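Local coordinates for protein pseudoaglycone deacetylase Dbv21 (Actinoplanes teichomyceticus, PDB 3DFI) that probably removes the acetyl group from the glycopeptide pseudoaglycone during biosynthesis of the antibiotic A40926, as a zinc-binding hydrolase of the PIG-L family, at residues Val21-Gln33 / Ser209-Met223. Residues are numbered along the deposited sequence; the frame is centred on the assembly and turned at random.
Sequences VLSVGASLAQAEQ and SFVDEEARTRKFQAM
Lys219 CG lies anti to the backbone N (chi1 179°), and with the rest of its chain also extended the lysine runs past Ala26 N to Leu22 O, the carbonyl that a regular helix would bond to Ala26 N. Its methylenes cover the kinked backbone of helix 21-33, CB standing 3.6 Å from Ala26 N, and NZ hydrogen-bonds Leu22 O at 3.0 Å from above the carbonyl plane. Glu259 OE2 pairs with the same NZ in a salt bridge and also accepts from Ala26 N. Gly25, with no side chain, probably leaves room for the methylenes to lie close against the helix. The helices, 135° apart in direction, come within 7.8 Å axis to axis. Ala215 fits as a knob among Ala26, Ala29, Gln30 and Gln33, while Val211 CG2 meets Ala26 CB at 3.8 Å. Ahead of helix 213-223, Asp212 is the N-cap, its OD2 accepting from Ala215 N; Ser209 OG, on the edge strand, donates to Ser27 OG at 2.6 Å. Arg218 bends at chi3 (80°), and its NH2 meets Glu32 OE2 from above the carboxylate plane in a 3.2 Å salt bridge; its NH1 bonds Gln85 O. The side chains of Leu22 and Met223 cross at about a right angle, CD2 touching CE at 3.6 Å. The zinc ligand Asp19 lies just before Val21 on the same helix. The buried ammonium, held by Leu22 O, Glu259 and the Tyr257 hydroxyl, probably stays charged; with Glu259 it serves both halves of the missing helix bond, tying helix 213-223 to the helix that supplies Asp19.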
ATOM      1  N   VAL A  21       3.109  -3.665  -1.066  1.00 48.98           N
ATOM      2  CA  VAL A  21       4.195  -4.433  -1.660  1.00 48.83           C
ATOM      3  C   VAL A  21       4.704  -3.731  -2.907  1.00 48.86           C
ATOM      4  O   VAL A  21       5.923  -3.627  -3.123  1.00 49.04           O
ATOM      5  CB  VAL A  21       3.761  -5.890  -1.965  1.00 49.10           C
ATOM      6  CG1 VAL A  21       4.791  -6.608  -2.849  1.00 45.32           C
ATOM      7  CG2 VAL A  21       3.573  -6.638  -0.665  1.00 50.67           C
ATOM      8  N   LEU A  22       3.773  -3.222  -3.707  1.00 48.71           N
ATOM      9  CA  LEU A  22       4.112  -2.555  -4.976  1.00 48.46           C
ATOM     10  C   LEU A  22       4.921  -1.277  -4.760  1.00 48.02           C
ATOM     11  O   LEU A  22       5.793  -0.923  -5.579  1.00 47.37           O
ATOM     12  CB  LEU A  22       2.833  -2.179  -5.740  1.00 48.73           C
ATOM     13  CG  LEU A  22       2.049  -3.238  -6.524  1.00 50.29           C
ATOM     14  CD1 LEU A  22       0.669  -2.709  -6.911  1.00 49.98           C
ATOM     15  CD2 LEU A  22       2.824  -3.650  -7.723  1.00 49.60           C
ATOM     16  N   SER A  23       4.602  -0.570  -3.678  1.00 47.42           N
ATOM     17  CA  SER A  23       5.176   0.760  -3.433  1.00 48.22           C
ATOM     18  C   SER A  23       6.352   0.765  -2.471  1.00 49.29           C
ATOM     19  O   SER A  23       7.309   1.489  -2.701  1.00 50.96           O
ATOM     20  CB  SER A  23       4.122   1.726  -2.915  1.00 48.30           C
ATOM     21  OG  SER A  23       2.997   1.738  -3.753  1.00 47.67           O
ATOM     22  N   VAL A  24       6.271  -0.004  -1.385  1.00 49.96           N
ATOM     23  CA  VAL A  24       7.344  -0.025  -0.363  1.00 50.88           C
ATOM     24  C   VAL A  24       7.955  -1.429  -0.084  1.00 50.31           C
ATOM     25  O   VAL A  24       8.718  -1.616   0.866  1.00 50.07           O
ATOM     26  CB  VAL A  24       6.901   0.750   0.949  1.00 51.19           C
ATOM     27  CG1 VAL A  24       5.620   0.213   1.498  1.00 51.52           C
ATOM     28  CG2 VAL A  24       7.982   0.732   1.995  1.00 55.07           C
ATOM     29  N   GLY A  25       7.643  -2.392  -0.954  1.00 49.75           N
ATOM     30  CA  GLY A  25       8.037  -3.776  -0.744  1.00 49.07           C
ATOM     31  C   GLY A  25       9.524  -3.989  -0.504  1.00 48.72           C
ATOM     32  O   GLY A  25       9.896  -4.752   0.385  1.00 48.64           O
ATOM     33  N   ALA A  26      10.376  -3.332  -1.290  1.00 47.97           N
ATOM     34  CA  ALA A  26      11.829  -3.442  -1.082  1.00 47.93           C
ATOM     35  C   ALA A  26      12.324  -2.821   0.257  1.00 47.31           C
ATOM     36  O   ALA A  26      13.185  -3.379   0.925  1.00 46.99           O
ATOM     37  CB  ALA A  26      12.594  -2.863  -2.282  1.00 47.91           C
ATOM     38  N   SER A  27      11.773  -1.680   0.644  1.00 47.37           N
ATOM     39  CA  SER A  27      12.120  -1.051   1.936  1.00 47.52           C
ATOM     40  C   SER A  27      11.627  -1.926   3.096  1.00 47.29           C
ATOM     41  O   SER A  27      12.284  -2.035   4.129  1.00 46.72           O
ATOM     42  CB  SER A  27      11.493   0.331   2.066  1.00 48.02           C
ATOM     43  OG  SER A  27      12.013   1.230   1.104  1.00 50.31           O
ATOM     44  N   LEU A  28      10.485  -2.576   2.903  1.00 46.85           N
ATOM     45  CA  LEU A  28       9.971  -3.489   3.920  1.00 46.91           C
ATOM     46  C   LEU A  28      10.872  -4.707   4.055  1.00 46.23           C
ATOM     47  O   LEU A  28      11.233  -5.086   5.181  1.00 46.07           O
ATOM     48  CB  LEU A  28       8.525  -3.908   3.624  1.00 46.69           C
ATOM     49  CG  LEU A  28       7.461  -2.799   3.668  1.00 47.97           C
ATOM     50  CD1 LEU A  28       6.060  -3.382   3.367  1.00 47.84           C
ATOM     51  CD2 LEU A  28       7.452  -2.074   4.975  1.00 45.75           C
ATOM     52  N   ALA A  29      11.224  -5.306   2.912  1.00 45.00           N
ATOM     53  CA  ALA A  29      12.179  -6.415   2.845  1.00 44.22           C
ATOM     54  C   ALA A  29      13.506  -6.032   3.490  1.00 44.15           C
ATOM     55  O   ALA A  29      14.092  -6.825   4.241  1.00 44.13           O
ATOM     56  CB  ALA A  29      12.406  -6.818   1.414  1.00 43.88           C
ATOM     57  N   GLN A  30      13.992  -4.830   3.171  1.00 44.20           N
ATOM     58  CA  GLN A  30      15.268  -4.337   3.726  1.00 44.30           C
ATOM     59  C   GLN A  30      15.176  -4.117   5.235  1.00 44.65           C
ATOM     60  O   GLN A  30      16.162  -4.339   5.960  1.00 44.46           O
ATOM     61  CB  GLN A  30      15.703  -3.029   3.058  1.00 44.62           C
ATOM     62  CG  GLN A  30      17.084  -2.524   3.510  1.00 44.62           C
ATOM     63  CD  GLN A  30      18.215  -3.380   2.966  1.00 47.54           C
ATOM     64  OE1 GLN A  30      18.977  -3.985   3.725  1.00 50.18           O
ATOM     65  NE2 GLN A  30      18.322  -3.447   1.644  1.00 45.81           N
ATOM     66  N   ALA A  31      14.011  -3.661   5.704  1.00 44.30           N
ATOM     67  CA  ALA A  31      13.811  -3.489   7.153  1.00 44.86           C
ATOM     68  C   ALA A  31      13.894  -4.836   7.858  1.00 45.04           C
ATOM     69  O   ALA A  31      14.533  -4.948   8.889  1.00 44.47           O
ATOM     70  CB  ALA A  31      12.483  -2.796   7.455  1.00 44.27           C
ATOM     71  N   GLU A  32      13.272  -5.860   7.268  1.00 46.07           N
ATOM     72  CA  GLU A  32      13.310  -7.210   7.829  1.00 47.34           C
ATOM     73  C   GLU A  32      14.725  -7.824   7.793  1.00 47.62           C
ATOM     74  O   GLU A  32      15.173  -8.444   8.771  1.00 47.42           O
ATOM     75  CB  GLU A  32      12.274  -8.107   7.140  1.00 47.40           C
ATOM     76  CG  GLU A  32      12.032  -9.440   7.843  1.00 49.56           C
ATOM     77  CD  GLU A  32      12.800 -10.608   7.211  1.00 54.89           C
ATOM     78  OE1 GLU A  32      12.464 -11.775   7.528  1.00 57.36           O
ATOM     79  OE2 GLU A  32      13.725 -10.375   6.397  1.00 55.34           O
ATOM     80  N   GLN A  33      15.424  -7.627   6.675  1.00 48.36           N
ATOM     81  CA  GLN A  33      16.821  -8.060   6.535  1.00 49.09           C
ATOM     82  C   GLN A  33      17.717  -7.369   7.560  1.00 49.29           C
ATOM     83  O   GLN A  33      18.702  -7.956   8.016  1.00 49.31           O
ATOM     84  CB  GLN A  33      17.354  -7.773   5.131  1.00 49.00           C
ATOM     85  CG  GLN A  33      16.769  -8.636   4.024  1.00 49.37           C
ATOM     86  CD  GLN A  33      16.889  -7.989   2.651  1.00 49.56           C
ATOM     87  OE1 GLN A  33      17.797  -7.190   2.394  1.00 49.51           O
ATOM     88  NE2 GLN A  33      15.967  -8.332   1.762  1.00 49.74           N
ATOM     89  N   SER A 209      14.709   5.963  -0.193  1.00 53.13           N
ATOM     90  CA  SER A 209      15.171   4.849   0.618  1.00 53.07           C
ATOM     91  C   SER A 209      15.840   3.822  -0.299  1.00 52.64           C
ATOM     92  O   SER A 209      15.190   3.181  -1.135  1.00 52.65           O
ATOM     93  CB  SER A 209      14.017   4.271   1.466  1.00 53.27           C
ATOM     94  OG  SER A 209      14.028   2.836   1.502  1.00 55.91           O
ATOM     95  N   PHE A 210      17.158   3.716  -0.168  1.00 52.06           N
ATOM     96  CA  PHE A 210      17.959   2.798  -0.964  1.00 51.68           C
ATOM     97  C   PHE A 210      17.991   1.423  -0.340  1.00 51.53           C
ATOM     98  O   PHE A 210      18.002   1.290   0.891  1.00 51.81           O
ATOM     99  CB  PHE A 210      19.378   3.338  -1.117  1.00 51.55           C
ATOM    100  CG  PHE A 210      19.465   4.523  -2.021  1.00 51.48           C
ATOM    101  CD1 PHE A 210      19.396   5.815  -1.505  1.00 51.70           C
ATOM    102  CD2 PHE A 210      19.602   4.352  -3.396  1.00 52.06           C
ATOM    103  CE1 PHE A 210      19.472   6.922  -2.351  1.00 51.00           C
ATOM    104  CE2 PHE A 210      19.674   5.450  -4.246  1.00 51.51           C
ATOM    105  CZ  PHE A 210      19.606   6.740  -3.715  1.00 51.00           C
ATOM    106  N   VAL A 211      17.993   0.405  -1.197  1.00 50.94           N
ATOM    107  CA  VAL A 211      17.988  -0.986  -0.758  1.00 50.60           C
ATOM    108  C   VAL A 211      19.080  -1.765  -1.499  1.00 50.69           C
ATOM    109  O   VAL A 211      19.587  -1.312  -2.530  1.00 50.52           O
ATOM    110  CB  VAL A 211      16.585  -1.669  -0.950  1.00 50.71           C
ATOM    111  CG1 VAL A 211      15.456  -0.849  -0.277  1.00 50.59           C
ATOM    112  CG2 VAL A 211      16.277  -1.918  -2.429  1.00 49.49           C
ATOM    113  N   ASP A 212      19.452  -2.923  -0.962  1.00 50.76           N
ATOM    114  CA  ASP A 212      20.458  -3.765  -1.595  1.00 50.95           C
ATOM    115  C   ASP A 212      19.804  -4.678  -2.649  1.00 51.14           C
ATOM    116  O   ASP A 212      18.570  -4.695  -2.777  1.00 50.90           O
ATOM    117  CB  ASP A 212      21.272  -4.541  -0.543  1.00 51.19           C
ATOM    118  CG  ASP A 212      20.444  -5.564   0.245  1.00 51.10           C
ATOM    119  OD1 ASP A 212      20.950  -6.038   1.283  1.00 52.44           O
ATOM    120  OD2 ASP A 212      19.315  -5.911  -0.145  1.00 50.12           O
ATOM    121  N   GLU A 213      20.602  -5.419  -3.415  1.00 51.30           N
ATOM    122  CA  GLU A 213      20.018  -6.207  -4.504  1.00 51.96           C
ATOM    123  C   GLU A 213      19.042  -7.288  -4.050  1.00 51.55           C
ATOM    124  O   GLU A 213      18.064  -7.554  -4.736  1.00 52.43           O
ATOM    125  CB  GLU A 213      21.066  -6.757  -5.488  1.00 52.30           C
ATOM    126  CG  GLU A 213      22.446  -7.017  -4.926  1.00 54.47           C
ATOM    127  CD  GLU A 213      23.533  -6.873  -5.981  1.00 57.53           C
ATOM    128  OE1 GLU A 213      24.556  -6.195  -5.705  1.00 59.90           O
ATOM    129  OE2 GLU A 213      23.366  -7.425  -7.093  1.00 58.18           O
ATOM    130  N   GLU A 214      19.267  -7.891  -2.889  1.00 51.23           N
ATOM    131  CA  GLU A 214      18.347  -8.926  -2.440  1.00 51.28           C
ATOM    132  C   GLU A 214      16.975  -8.364  -2.037  1.00 50.88           C
ATOM    133  O   GLU A 214      15.954  -9.024  -2.266  1.00 50.56           O
ATOM    134  CB  GLU A 214      18.962  -9.822  -1.353  1.00 51.78           C
ATOM    135  CG  GLU A 214      18.426  -9.627   0.055  1.00 53.39           C
ATOM    136  CD  GLU A 214      18.436 -10.912   0.876  1.00 55.77           C
ATOM    137  OE1 GLU A 214      19.290 -11.039   1.785  1.00 57.40           O
ATOM    138  OE2 GLU A 214      17.593 -11.794   0.610  1.00 56.95           O
ATOM    139  N   ALA A 215      16.944  -7.150  -1.473  1.00 50.00           N
ATOM    140  CA  ALA A 215      15.674  -6.525  -1.108  1.00 49.87           C
ATOM    141  C   ALA A 215      14.825  -6.256  -2.357  1.00 49.99           C
ATOM    142  O   ALA A 215      13.615  -6.484  -2.345  1.00 49.43           O
ATOM    143  CB  ALA A 215      15.892  -5.248  -0.307  1.00 49.77           C
ATOM    144  N   ARG A 216      15.475  -5.804  -3.438  1.00 50.18           N
ATOM    145  CA  ARG A 216      14.786  -5.568  -4.717  1.00 50.11           C
ATOM    146  C   ARG A 216      14.310  -6.883  -5.341  1.00 49.88           C
ATOM    147  O   ARG A 216      13.192  -6.967  -5.850  1.00 49.82           O
ATOM    148  CB  ARG A 216      15.700  -4.806  -5.684  1.00 50.13           C
ATOM    149  CG  ARG A 216      15.228  -4.743  -7.134  1.00 50.53           C
ATOM    150  CD  ARG A 216      16.425  -4.530  -8.042  1.00 54.57           C
ATOM    151  NE  ARG A 216      16.183  -4.811  -9.458  1.00 57.31           N
ATOM    152  CZ  ARG A 216      16.012  -6.018  -9.999  1.00 58.95           C
ATOM    153  NH1 ARG A 216      15.822  -6.118 -11.308  1.00 58.38           N
ATOM    154  NH2 ARG A 216      16.003  -7.123  -9.253  1.00 60.27           N
ATOM    155  N   THR A 217      15.172  -7.896  -5.305  1.00 49.81           N
ATOM    156  CA  THR A 217      14.826  -9.244  -5.771  1.00 49.79           C
ATOM    157  C   THR A 217      13.624  -9.787  -4.983  1.00 49.86           C
ATOM    158  O   THR A 217      12.661 -10.306  -5.573  1.00 50.37           O
ATOM    159  CB  THR A 217      16.073 -10.181  -5.739  1.00 49.66           C
ATOM    160  OG1 THR A 217      17.002  -9.745  -6.736  1.00 49.65           O
ATOM    161  CG2 THR A 217      15.721 -11.633  -6.036  1.00 50.74           C
ATOM    162  N   ARG A 218      13.652  -9.630  -3.663  1.00 48.84           N
ATOM    163  CA  ARG A 218      12.523 -10.069  -2.843  1.00 48.62           C
ATOM    164  C   ARG A 218      11.228  -9.301  -3.135  1.00 48.33           C
ATOM    165  O   ARG A 218      10.149  -9.900  -3.151  1.00 47.52           O
ATOM    166  CB  ARG A 218      12.858 -10.017  -1.361  1.00 48.32           C
ATOM    167  CG  ARG A 218      13.905 -11.053  -0.954  1.00 49.41           C
ATOM    168  CD  ARG A 218      14.308 -10.814   0.488  1.00 50.32           C
ATOM    169  NE  ARG A 218      13.311 -11.375   1.392  1.00 50.31           N
ATOM    170  CZ  ARG A 218      13.167 -11.052   2.664  1.00 49.55           C
ATOM    171  NH1 ARG A 218      12.232 -11.652   3.374  1.00 50.72           N
ATOM    172  NH2 ARG A 218      13.939 -10.131   3.222  1.00 51.16           N
ATOM    173  N   LYS A 219      11.333  -7.990  -3.374  1.00 47.93           N
ATOM    174  CA  LYS A 219      10.153  -7.197  -3.771  1.00 47.63           C
ATOM    175  C   LYS A 219       9.501  -7.764  -5.061  1.00 47.71           C
ATOM    176  O   LYS A 219       8.291  -7.979  -5.101  1.00 48.32           O
ATOM    177  CB  LYS A 219      10.537  -5.738  -4.001  1.00 47.32           C
ATOM    178  CG  LYS A 219       9.366  -4.865  -4.437  1.00 48.35           C
ATOM    179  CD  LYS A 219       9.791  -3.455  -4.884  1.00 47.33           C
ATOM    180  CE  LYS A 219       8.549  -2.629  -5.202  1.00 47.92           C
ATOM    181  NZ  LYS A 219       8.771  -1.145  -5.237  1.00 48.17           N
ATOM    182  N   PHE A 220      10.304  -7.954  -6.108  1.00 47.42           N
ATOM    183  CA  PHE A 220       9.787  -8.325  -7.423  1.00 47.82           C
ATOM    184  C   PHE A 220       9.163  -9.733  -7.364  1.00 48.02           C
ATOM    185  O   PHE A 220       8.104  -9.988  -7.946  1.00 48.21           O
ATOM    186  CB  PHE A 220      10.888  -8.224  -8.496  1.00 48.05           C
ATOM    187  CG  PHE A 220      11.215  -6.795  -8.948  1.00 47.90           C
ATOM    188  CD1 PHE A 220      11.994  -6.582 -10.094  1.00 49.40           C
ATOM    189  CD2 PHE A 220      10.763  -5.687  -8.257  1.00 49.92           C
ATOM    190  CE1 PHE A 220      12.308  -5.287 -10.521  1.00 49.81           C
ATOM    191  CE2 PHE A 220      11.085  -4.374  -8.669  1.00 47.95           C
ATOM    192  CZ  PHE A 220      11.845  -4.174  -9.788  1.00 48.75           C
ATOM    193  N   GLN A 221       9.790 -10.623  -6.603  1.00 48.30           N
ATOM    194  CA  GLN A 221       9.258 -11.969  -6.401  1.00 48.72           C
ATOM    195  C   GLN A 221       7.928 -11.951  -5.653  1.00 49.08           C
ATOM    196  O   GLN A 221       6.984 -12.630  -6.039  1.00 48.85           O
ATOM    197  CB  GLN A 221      10.301 -12.864  -5.706  1.00 48.91           C
ATOM    198  CG  GLN A 221       9.929 -14.344  -5.657  1.00 48.82           C
ATOM    199  CD  GLN A 221       9.937 -15.031  -7.025  1.00 48.89           C
ATOM    200  OE1 GLN A 221      10.784 -14.750  -7.884  1.00 47.53           O
ATOM    201  NE2 GLN A 221       8.999 -15.959  -7.220  1.00 47.38           N
ATOM    202  N   ALA A 222       7.853 -11.150  -4.596  1.00 49.38           N
ATOM    203  CA  ALA A 222       6.615 -10.936  -3.867  1.00 49.86           C
ATOM    204  C   ALA A 222       5.484 -10.394  -4.757  1.00 50.58           C
ATOM    205  O   ALA A 222       4.342 -10.854  -4.638  1.00 50.69           O
ATOM    206  CB  ALA A 222       6.857 -10.007  -2.657  1.00 49.37           C
ATOM    207  N   MET A 223       5.798  -9.428  -5.633  1.00 50.42           N
ATOM    208  CA  MET A 223       4.807  -8.851  -6.561  1.00 50.70           C
ATOM    209  C   MET A 223       4.121  -9.876  -7.483  1.00 49.59           C
ATOM    210  O   MET A 223       2.946  -9.719  -7.822  1.00 48.34           O
ATOM    211  CB  MET A 223       5.436  -7.761  -7.428  1.00 50.41           C
ATOM    212  CG  MET A 223       5.730  -6.449  -6.694  1.00 51.84           C
ATOM    213  SD  MET A 223       6.754  -5.372  -7.709  1.00 53.69           S
ATOM    214  CE  MET A 223       5.708  -5.264  -9.161  1.00 56.54           C
TER